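Local coordinates for protein dTDP-4-dehydrorhamnose 3,5-epimerase (Bacillus anthracis str. Ames, PDB 3RYK) that catalyses the epimerisation of dTDP-4-dehydro-6-deoxyglucose at both C3 and C5 of the sugar ring, a step in making dTDP-L-rhamnose, at residues E52-K56 / K57-T61; I98-Q102 / G103-D107. All coordinates share one frame; numbering follows the deposited sequence.

The centre of contact 1 (residues 52-61) is about 18 Å from the centre of the chain and that of contact 2 (residues 98-107) about 9 Å; both contacts touch the second subunit. Their centres are about 20 Å apart, and they meet where Ser53 OG packs 4.1 Å from Gln99 NE2. Strands 48-55 and 96-100 belong to the same antiparallel sheet of the jelly roll; contact 2 then carries the chain into the second sheet. Only contact 1 holds a ligand residue, Glu52, which binds thymidine-5'-diphosphate, while the Ile98 side chain in contact 2 stays about 13 Å from the bound pyrophosphate.

Contact 1 of 2, residues E52-K56 / K57-T61; sequences ESYNK and KVLET. With TYD (thymidine-5'-diphosphate), chain D.
The carbonyl oxygen Asn55 O and the side-chain oxygen Asn55 OD1 together hold the first turn of helix 56-61. Leu59 N gives Asn55 O a bond of 3.0 Å, the first i to i+4 bond of the helix, and Val58 N adds a weak one. Val58 N also donates to Asn55 OD1 at 3.1 Å; the N-H...O angle of 152° is fair, but the donor sits well above the carbonyl plane of the amide. This is an N-cap: with CG anti to the backbone N (chi1 179°), the amide folds back over the start of the helix, where Val58 CG2 packs 3.4 Å from Asn55 CG, the two side chains crossing at about a right angle. One residue on, Glu60 N bonds to Lys56 O.

The nitrogen of the same amide is turned to Glu52. Asn55 ND2 donates to Glu52 OE1 at 3.2 Å, the acceptor lying close to the amide plane and being met on its syn side, and also to a water that takes a weak hydrogen bond from Lys57 NZ. Glu52 OE2 in turn accepts from N3 of the thymine of thymidine-5'-diphosphate at 2.8 Å, so Asn55 is a second-shell residue that links helix cap to base recognition and helps fix the carboxylate's rotation. Ser189 of the second subunit also bonds the nucleotide, and Tyr161 of that subunit accepts from Lys57 N. On the buried side, Leu59 CD1 comes 3.4 Å from Tyr54 CE1, approaching the ring obliquely.

Contact 2 of 2, residues I98-Q102 / G103-D107; sequences IQVMQ and GAIYD
Val100 carries CG1 anti to its own nitrogen (chi1 175°), which leaves CG2 beside that nitrogen, and Ile105 holds CG1 between its backbone N and carbonyl carbon (chi1 71°) with an extended chi2. These torsions bring Ile105 CD1 to 3.4 Å from Val100 CG2, tighter than an ordinary van der Waals contact, with Ile105 CG1 following at 3.6 Å. The two side chains slide past each other in opposite directions, so the isoleucine lies along the valine methyl. The second branch, Val100 CG1, points on to the turn and rests 3.3 Å from Gly103 O.

No hydrogen bond joins the two segments. The axes of strands 98-100 and 104-107 approach only to 7.8 Å and run at 147° to each other, too far apart for neighbours in one sheet. Here the chain crosses between the two antiparallel sheets of the jelly roll, and the Val100 and Ile105 side chains pack against each other between the two sheets, both also touching Leu127 of strand 122-128. Met101 and Gln102 both hydrogen-bond through the backbone to Ile153 of strand 152-158, two residues against one, which makes a classic beta bulge just before the crossing. Gly103 takes a positive phi, and a beta carbon there would clash with Gln102 O, which suits a residue without a side chain in the turn.

Farther along, Ile98 CG2 lies 4.2 Å from Asp107 OD2; that oxygen is bonded to NE2 of His143 on the adjacent strand 141-147, so the polar partner of Asp107 is His143 and the isoleucine methyl merely packs beside it. The side chain of Gln102 packs on Gln102 of the second subunit.

Contact 1 of 2, residues E52-K56 / K57-T61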
ATOM      1  N   GLU A  52      -7.409  -8.140  -0.735  1.00 27.45           N
ATOM      2  CA  GLU A  52      -6.117  -8.448  -0.132  1.00 27.76           C
ATOM      3  C   GLU A  52      -5.252  -8.045  -1.318  1.00 27.16           C
ATOM      4  O   GLU A  52      -5.217  -8.746  -2.342  1.00 27.09           O
ATOM      5  CB  GLU A  52      -5.913  -9.926   0.238  1.00 29.00           C
ATOM      6  CG  GLU A  52      -6.823 -10.485   1.337  1.00 30.81           C
ATOM      7  CD  GLU A  52      -6.542 -11.954   1.668  1.00 33.31           C
ATOM      8  OE1 GLU A  52      -5.564 -12.535   1.127  1.00 35.64           O
ATOM      9  OE2 GLU A  52      -7.302 -12.532   2.485  1.00 34.48           O
ATOM     10  N   SER A  53      -4.584  -6.898  -1.215  1.00 26.97           N
ATOM     11  CA  SER A  53      -3.742  -6.421  -2.312  1.00 27.17           C
ATOM     12  C   SER A  53      -2.383  -7.127  -2.330  1.00 26.76           C
ATOM     13  O   SER A  53      -1.618  -6.986  -3.277  1.00 28.50           O
ATOM     14  CB  SER A  53      -3.587  -4.898  -2.289  1.00 27.61           C
ATOM     15  OG  SER A  53      -2.967  -4.439  -1.114  1.00 29.82           O
ATOM     16  N   TYR A  54      -2.092  -7.878  -1.272  1.00 26.64           N
ATOM     17  CA  TYR A  54      -0.851  -8.632  -1.149  1.00 25.30           C
ATOM     18  C   TYR A  54      -1.010  -9.750  -0.139  1.00 25.38           C
ATOM     19  O   TYR A  54      -1.493  -9.534   0.964  1.00 25.02           O
ATOM     20  CB  TYR A  54       0.340  -7.742  -0.732  1.00 25.75           C
ATOM     21  CG  TYR A  54       1.620  -8.511  -0.399  1.00 25.51           C
ATOM     22  CD1 TYR A  54       2.481  -8.955  -1.393  1.00 25.90           C
ATOM     23  CD2 TYR A  54       1.976  -8.770   0.930  1.00 26.50           C
ATOM     24  CE1 TYR A  54       3.648  -9.662  -1.082  1.00 26.03           C
ATOM     25  CE2 TYR A  54       3.137  -9.461   1.250  1.00 27.29           C
ATOM     26  CZ  TYR A  54       3.974  -9.911   0.245  1.00 27.18           C
ATOM     27  OH  TYR A  54       5.131 -10.607   0.578  1.00 28.85           O
ATOM     28  N   ASN A  55      -0.586 -10.937  -0.548  1.00 25.59           N
ATOM     29  CA  ASN A  55      -0.614 -12.125   0.277  1.00 25.68           C
ATOM     30  C   ASN A  55       0.626 -12.902  -0.123  1.00 25.89           C
ATOM     31  O   ASN A  55       0.691 -13.466  -1.215  1.00 25.76           O
ATOM     32  CB  ASN A  55      -1.911 -12.915   0.113  1.00 26.12           C
ATOM     33  CG  ASN A  55      -1.930 -14.182   0.959  1.00 27.71           C
ATOM     34  OD1 ASN A  55      -0.903 -14.835   1.160  1.00 28.81           O
ATOM     35  ND2 ASN A  55      -3.120 -14.563   1.419  1.00 31.89           N
ATOM     36  N   LYS A  56       1.611 -12.907   0.777  1.00 26.48           N
ATOM     37  CA  LYS A  56       2.907 -13.558   0.565  1.00 26.56           C
ATOM     38  C   LYS A  56       2.796 -15.019   0.126  1.00 26.69           C
ATOM     39  O   LYS A  56       3.307 -15.393  -0.933  1.00 27.45           O
ATOM     40  CB  LYS A  56       3.778 -13.400   1.821  1.00 26.38           C
ATOM     41  CG  LYS A  56       5.228 -13.843   1.673  1.00 27.69           C
ATOM     42  CD  LYS A  56       6.042 -13.470   2.901  1.00 29.75           C
ATOM     43  CE  LYS A  56       7.538 -13.798   2.723  1.00 31.08           C
ATOM     44  NZ  LYS A  56       8.342 -13.326   3.888  1.00 34.79           N
ATOM     45  N   LYS A  57       2.100 -15.816   0.934  1.00 27.17           N
ATOM     46  CA  LYS A  57       1.892 -17.243   0.649  1.00 27.85           C
ATOM     47  C   LYS A  57       1.166 -17.488  -0.686  1.00 28.08           C
ATOM     48  O   LYS A  57       1.419 -18.511  -1.346  1.00 28.86           O
ATOM     49  CB  LYS A  57       1.140 -17.858   1.823  1.00 28.65           C
ATOM     50  CG  LYS A  57       0.757 -19.307   1.714  1.00 30.21           C
ATOM     51  CD  LYS A  57       0.061 -19.759   3.008  1.00 31.76           C
ATOM     52  CE  LYS A  57      -1.219 -18.979   3.340  1.00 31.87           C
ATOM     53  NZ  LYS A  57      -2.232 -19.064   2.243  1.00 36.04           N
ATOM     54  N   VAL A  58       0.267 -16.579  -1.080  1.00 27.72           N
ATOM     55  CA  VAL A  58      -0.459 -16.718  -2.358  1.00 27.78           C
ATOM     56  C   VAL A  58       0.507 -16.484  -3.505  1.00 27.71           C
ATOM     57  O   VAL A  58       0.494 -17.223  -4.494  1.00 28.41           O
ATOM     58  CB  VAL A  58      -1.655 -15.754  -2.488  1.00 28.15           C
ATOM     59  CG1 VAL A  58      -2.121 -15.647  -3.937  1.00 28.54           C
ATOM     60  CG2 VAL A  58      -2.792 -16.198  -1.579  1.00 29.29           C
ATOM     61  N   LEU A  59       1.327 -15.445  -3.380  1.00 26.84           N
ATOM     62  CA  LEU A  59       2.315 -15.137  -4.407  1.00 26.56           C
ATOM     63  C   LEU A  59       3.288 -16.282  -4.635  1.00 26.25           C
ATOM     64  O   LEU A  59       3.606 -16.582  -5.784  1.00 26.04           O
ATOM     65  CB  LEU A  59       3.049 -13.821  -4.127  1.00 26.10           C
ATOM     66  CG  LEU A  59       2.180 -12.582  -4.370  1.00 25.57           C
ATOM     67  CD1 LEU A  59       2.882 -11.317  -3.909  1.00 27.61           C
ATOM     68  CD2 LEU A  59       1.813 -12.491  -5.863  1.00 22.32           C
ATOM     69  N   GLU A  60       3.732 -16.943  -3.566  1.00 26.83           N
ATOM     70  CA  GLU A  60       4.655 -18.065  -3.736  1.00 28.12           C
ATOM     71  C   GLU A  60       4.029 -19.152  -4.607  1.00 28.67           C
ATOM     72  O   GLU A  60       4.744 -19.802  -5.372  1.00 29.77           O
ATOM     73  CB  GLU A  60       5.106 -18.661  -2.405  1.00 28.30           C
ATOM     74  CG  GLU A  60       5.895 -17.695  -1.546  1.00 30.06           C
ATOM     75  CD  GLU A  60       6.429 -18.327  -0.278  1.00 31.93           C
ATOM     76  OE1 GLU A  60       6.151 -19.518  -0.029  1.00 35.45           O
ATOM     77  OE2 GLU A  60       7.146 -17.628   0.468  1.00 34.27           O
ATOM     78  N   THR A  61       2.712 -19.338  -4.501  1.00 29.47           N
ATOM     79  CA  THR A  61       2.031 -20.355  -5.313  1.00 29.91           C
ATOM     80  C   THR A  61       2.142 -19.951  -6.785  1.00 30.11           C
ATOM     81  O   THR A  61       2.341 -20.800  -7.647  1.00 30.81           O
ATOM     82  CB  THR A  61       0.525 -20.590  -4.928  1.00 30.44           C
ATOM     83  OG1 THR A  61      -0.301 -19.485  -5.336  1.00 31.21           O
ATOM     84  CG2 THR A  61       0.365 -20.866  -3.436  1.00 31.60           C
TER
HETATM   85  PA  TYD D 182     -15.791  -8.132   6.080  0.70 35.35           P
HETATM   86  O1A TYD D 182     -15.613  -9.069   7.256  0.70 34.96           O
HETATM   87  O2A TYD D 182     -15.452  -6.665   6.236  0.70 35.55           O
HETATM   88  O3A TYD D 182     -17.316  -8.286   5.593  0.70 33.57           O
HETATM   89  PB  TYD D 182     -18.464  -7.160   5.758  0.70 31.95           P
HETATM   90  O1B TYD D 182     -18.254  -6.244   4.574  0.70 29.72           O
HETATM   91  O2B TYD D 182     -19.724  -7.999   5.663  0.70 29.29           O
HETATM   92  O3B TYD D 182     -18.225  -6.541   7.125  0.70 32.49           O
HETATM   93  O5' TYD D 182     -14.912  -8.714   4.855  0.70 33.47           O
HETATM   94  C5' TYD D 182     -15.361  -8.735   3.497  0.70 31.26           C
HETATM   95  C4' TYD D 182     -14.870 -10.009   2.826  0.70 30.45           C
HETATM   96  O4' TYD D 182     -13.447  -9.956   2.754  0.70 29.36           O
HETATM   97  C3' TYD D 182     -15.227 -11.270   3.599  0.70 30.81           C
HETATM   98  O3' TYD D 182     -16.031 -12.125   2.776  0.70 33.02           O
HETATM   99  C2' TYD D 182     -13.915 -11.943   3.964  0.70 29.76           C
HETATM  100  C1' TYD D 182     -12.863 -11.202   3.147  0.70 29.31           C
HETATM  101  N1  TYD D 182     -11.607 -10.929   3.869  0.70 27.17           N
HETATM  102  C2  TYD D 182     -10.430 -11.392   3.387  0.70 26.14           C
HETATM  103  O2  TYD D 182     -10.385 -12.113   2.230  0.70 26.38           O
HETATM  104  N3  TYD D 182      -9.257 -11.157   4.020  0.70 25.76           N
HETATM  105  C4  TYD D 182      -9.219 -10.442   5.162  0.70 25.76           C
HETATM  106  O4  TYD D 182      -8.023 -10.207   5.769  0.70 26.93           O
HETATM  107  C5  TYD D 182     -10.498  -9.925   5.707  0.70 24.67           C
HETATM  108  C5M TYD D 182     -10.582  -9.121   6.975  0.70 25.71           C
HETATM  109  C6  TYD D 182     -11.657 -10.208   5.005  0.70 26.10           C
HETATM  110  O   HOH W   1      -4.441 -16.723   3.001  1.00 76.21           O

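Contact 2 of 2, residues I98-Q102 / G103-D107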
ATOM      1  N   ILE A  98       4.450  -3.273  -8.419  1.00 20.03           N
ATOM      2  CA  ILE A  98       3.766  -2.006  -8.538  1.00 21.46           C
ATOM      3  C   ILE A  98       2.271  -2.041  -8.784  1.00 21.56           C
ATOM      4  O   ILE A  98       1.775  -2.895  -9.508  1.00 22.64           O
ATOM      5  CB  ILE A  98       4.354  -1.229  -9.747  1.00 22.26           C
ATOM      6  CG1 ILE A  98       5.884  -1.012  -9.646  1.00 24.81           C
ATOM      7  CG2 ILE A  98       3.661   0.128  -9.918  1.00 23.79           C
ATOM      8  CD1 ILE A  98       6.751  -2.047 -10.315  1.00 29.41           C
ATOM      9  N   GLN A  99       1.580  -1.083  -8.176  1.00 21.82           N
ATOM     10  CA  GLN A  99       0.142  -0.914  -8.329  1.00 22.52           C
ATOM     11  C   GLN A  99      -0.190   0.575  -8.265  1.00 22.62           C
ATOM     12  O   GLN A  99       0.597   1.402  -7.757  1.00 23.79           O
ATOM     13  CB  GLN A  99      -0.676  -1.652  -7.277  1.00 23.86           C
ATOM     14  CG  GLN A  99      -0.487  -1.183  -5.862  1.00 24.17           C
ATOM     15  CD  GLN A  99      -1.433  -1.853  -4.888  1.00 27.85           C
ATOM     16  OE1 GLN A  99      -2.499  -2.334  -5.271  1.00 29.78           O
ATOM     17  NE2 GLN A  99      -1.070  -1.847  -3.618  1.00 30.39           N
ATOM     18  N   VAL A 100      -1.367   0.899  -8.784  1.00 21.92           N
ATOM     19  CA  VAL A 100      -1.873   2.267  -8.817  1.00 22.06           C
ATOM     20  C   VAL A 100      -3.047   2.367  -7.850  1.00 22.40           C
ATOM     21  O   VAL A 100      -4.037   1.606  -7.956  1.00 22.84           O
ATOM     22  CB  VAL A 100      -2.280   2.667 -10.241  1.00 21.43           C
ATOM     23  CG1 VAL A 100      -2.923   4.038 -10.240  1.00 21.82           C
ATOM     24  CG2 VAL A 100      -1.055   2.612 -11.179  1.00 23.30           C
ATOM     25  N   MET A 101      -2.963   3.320  -6.924  1.00 22.90           N
ATOM     26  CA  MET A 101      -4.007   3.519  -5.913  1.00 23.86           C
ATOM     27  C   MET A 101      -5.024   4.588  -6.295  1.00 23.67           C
ATOM     28  O   MET A 101      -6.192   4.553  -5.853  1.00 24.58           O
ATOM     29  CB  MET A 101      -3.356   3.843  -4.563  1.00 24.52           C
ATOM     30  CG  MET A 101      -2.288   2.798  -4.142  1.00 28.07           C
ATOM     31  SD  MET A 101      -2.855   1.072  -4.119  1.00 35.05           S
ATOM     32  CE  MET A 101      -4.156   1.178  -2.882  1.00 31.45           C
ATOM     33  N   GLN A 102      -4.569   5.553  -7.086  1.00 22.91           N
ATOM     34  CA  GLN A 102      -5.390   6.633  -7.558  1.00 23.12           C
ATOM     35  C   GLN A 102      -4.875   6.988  -8.944  1.00 22.08           C
ATOM     36  O   GLN A 102      -3.661   7.117  -9.143  1.00 22.89           O
ATOM     37  CB  GLN A 102      -5.337   7.828  -6.607  1.00 23.99           C
ATOM     38  CG  GLN A 102      -6.232   8.965  -7.042  1.00 25.04           C
ATOM     39  CD  GLN A 102      -6.319  10.116  -6.041  1.00 27.83           C
ATOM     40  OE1 GLN A 102      -6.108   9.948  -4.838  1.00 24.90           O
ATOM     41  NE2 GLN A 102      -6.688  11.285  -6.540  1.00 34.33           N
ATOM     42  N   GLY A 103      -5.798   7.128  -9.891  1.00 21.14           N
ATOM     43  CA  GLY A 103      -5.465   7.447 -11.265  1.00 20.59           C
ATOM     44  C   GLY A 103      -5.092   6.238 -12.122  1.00 20.42           C
ATOM     45  O   GLY A 103      -5.570   5.114 -11.921  1.00 22.03           O
ATOM     46  N   ALA A 104      -4.224   6.473 -13.088  1.00 19.89           N
ATOM     47  CA  ALA A 104      -3.790   5.428 -13.996  1.00 18.68           C
ATOM     48  C   ALA A 104      -2.465   5.812 -14.621  1.00 18.48           C
ATOM     49  O   ALA A 104      -2.185   7.004 -14.765  1.00 18.64           O
ATOM     50  CB  ALA A 104      -4.838   5.227 -15.072  1.00 19.65           C
ATOM     51  N   ILE A 105      -1.678   4.791 -14.975  1.00 17.44           N
ATOM     52  CA  ILE A 105      -0.377   4.956 -15.590  1.00 17.65           C
ATOM     53  C   ILE A 105      -0.136   3.947 -16.705  1.00 17.84           C
ATOM     54  O   ILE A 105      -0.800   2.907 -16.780  1.00 17.37           O
ATOM     55  CB  ILE A 105       0.762   4.712 -14.535  1.00 17.05           C
ATOM     56  CG1 ILE A 105       0.874   3.213 -14.151  1.00 17.05           C
ATOM     57  CG2 ILE A 105       0.580   5.587 -13.329  1.00 17.10           C
ATOM     58  CD1 ILE A 105       1.840   2.911 -12.998  1.00 16.84           C
ATOM     59  N   TYR A 106       0.780   4.304 -17.588  1.00 17.79           N
ATOM     60  CA  TYR A 106       1.243   3.454 -18.685  1.00 17.71           C
ATOM     61  C   TYR A 106       2.617   3.105 -18.169  1.00 18.01           C
ATOM     62  O   TYR A 106       3.496   3.969 -18.134  1.00 17.89           O
ATOM     63  CB  TYR A 106       1.264   4.171 -20.023  1.00 18.20           C
ATOM     64  CG  TYR A 106       2.007   3.454 -21.148  1.00 20.13           C
ATOM     65  CD1 TYR A 106       1.475   2.342 -21.787  1.00 21.41           C
ATOM     66  CD2 TYR A 106       3.220   3.953 -21.623  1.00 20.38           C
ATOM     67  CE1 TYR A 106       2.160   1.718 -22.835  1.00 21.48           C
ATOM     68  CE2 TYR A 106       3.911   3.345 -22.684  1.00 20.64           C
ATOM     69  CZ  TYR A 106       3.384   2.230 -23.285  1.00 21.09           C
ATOM     70  OH  TYR A 106       4.085   1.641 -24.336  1.00 20.61           O
ATOM     71  N   ASP A 107       2.796   1.860 -17.745  1.00 18.60           N
ATOM     72  CA  ASP A 107       4.034   1.382 -17.185  1.00 19.09           C
ATOM     73  C   ASP A 107       4.839   0.539 -18.159  1.00 19.33           C
ATOM     74  O   ASP A 107       4.310  -0.372 -18.806  1.00 19.92           O
ATOM     75  CB  ASP A 107       3.669   0.622 -15.920  1.00 19.51           C
ATOM     76  CG  ASP A 107       4.860   0.243 -15.094  1.00 21.60           C
ATOM     77  OD1 ASP A 107       5.777  -0.468 -15.569  1.00 26.00           O
ATOM     78  OD2 ASP A 107       4.844   0.651 -13.918  1.00 22.05           O
TER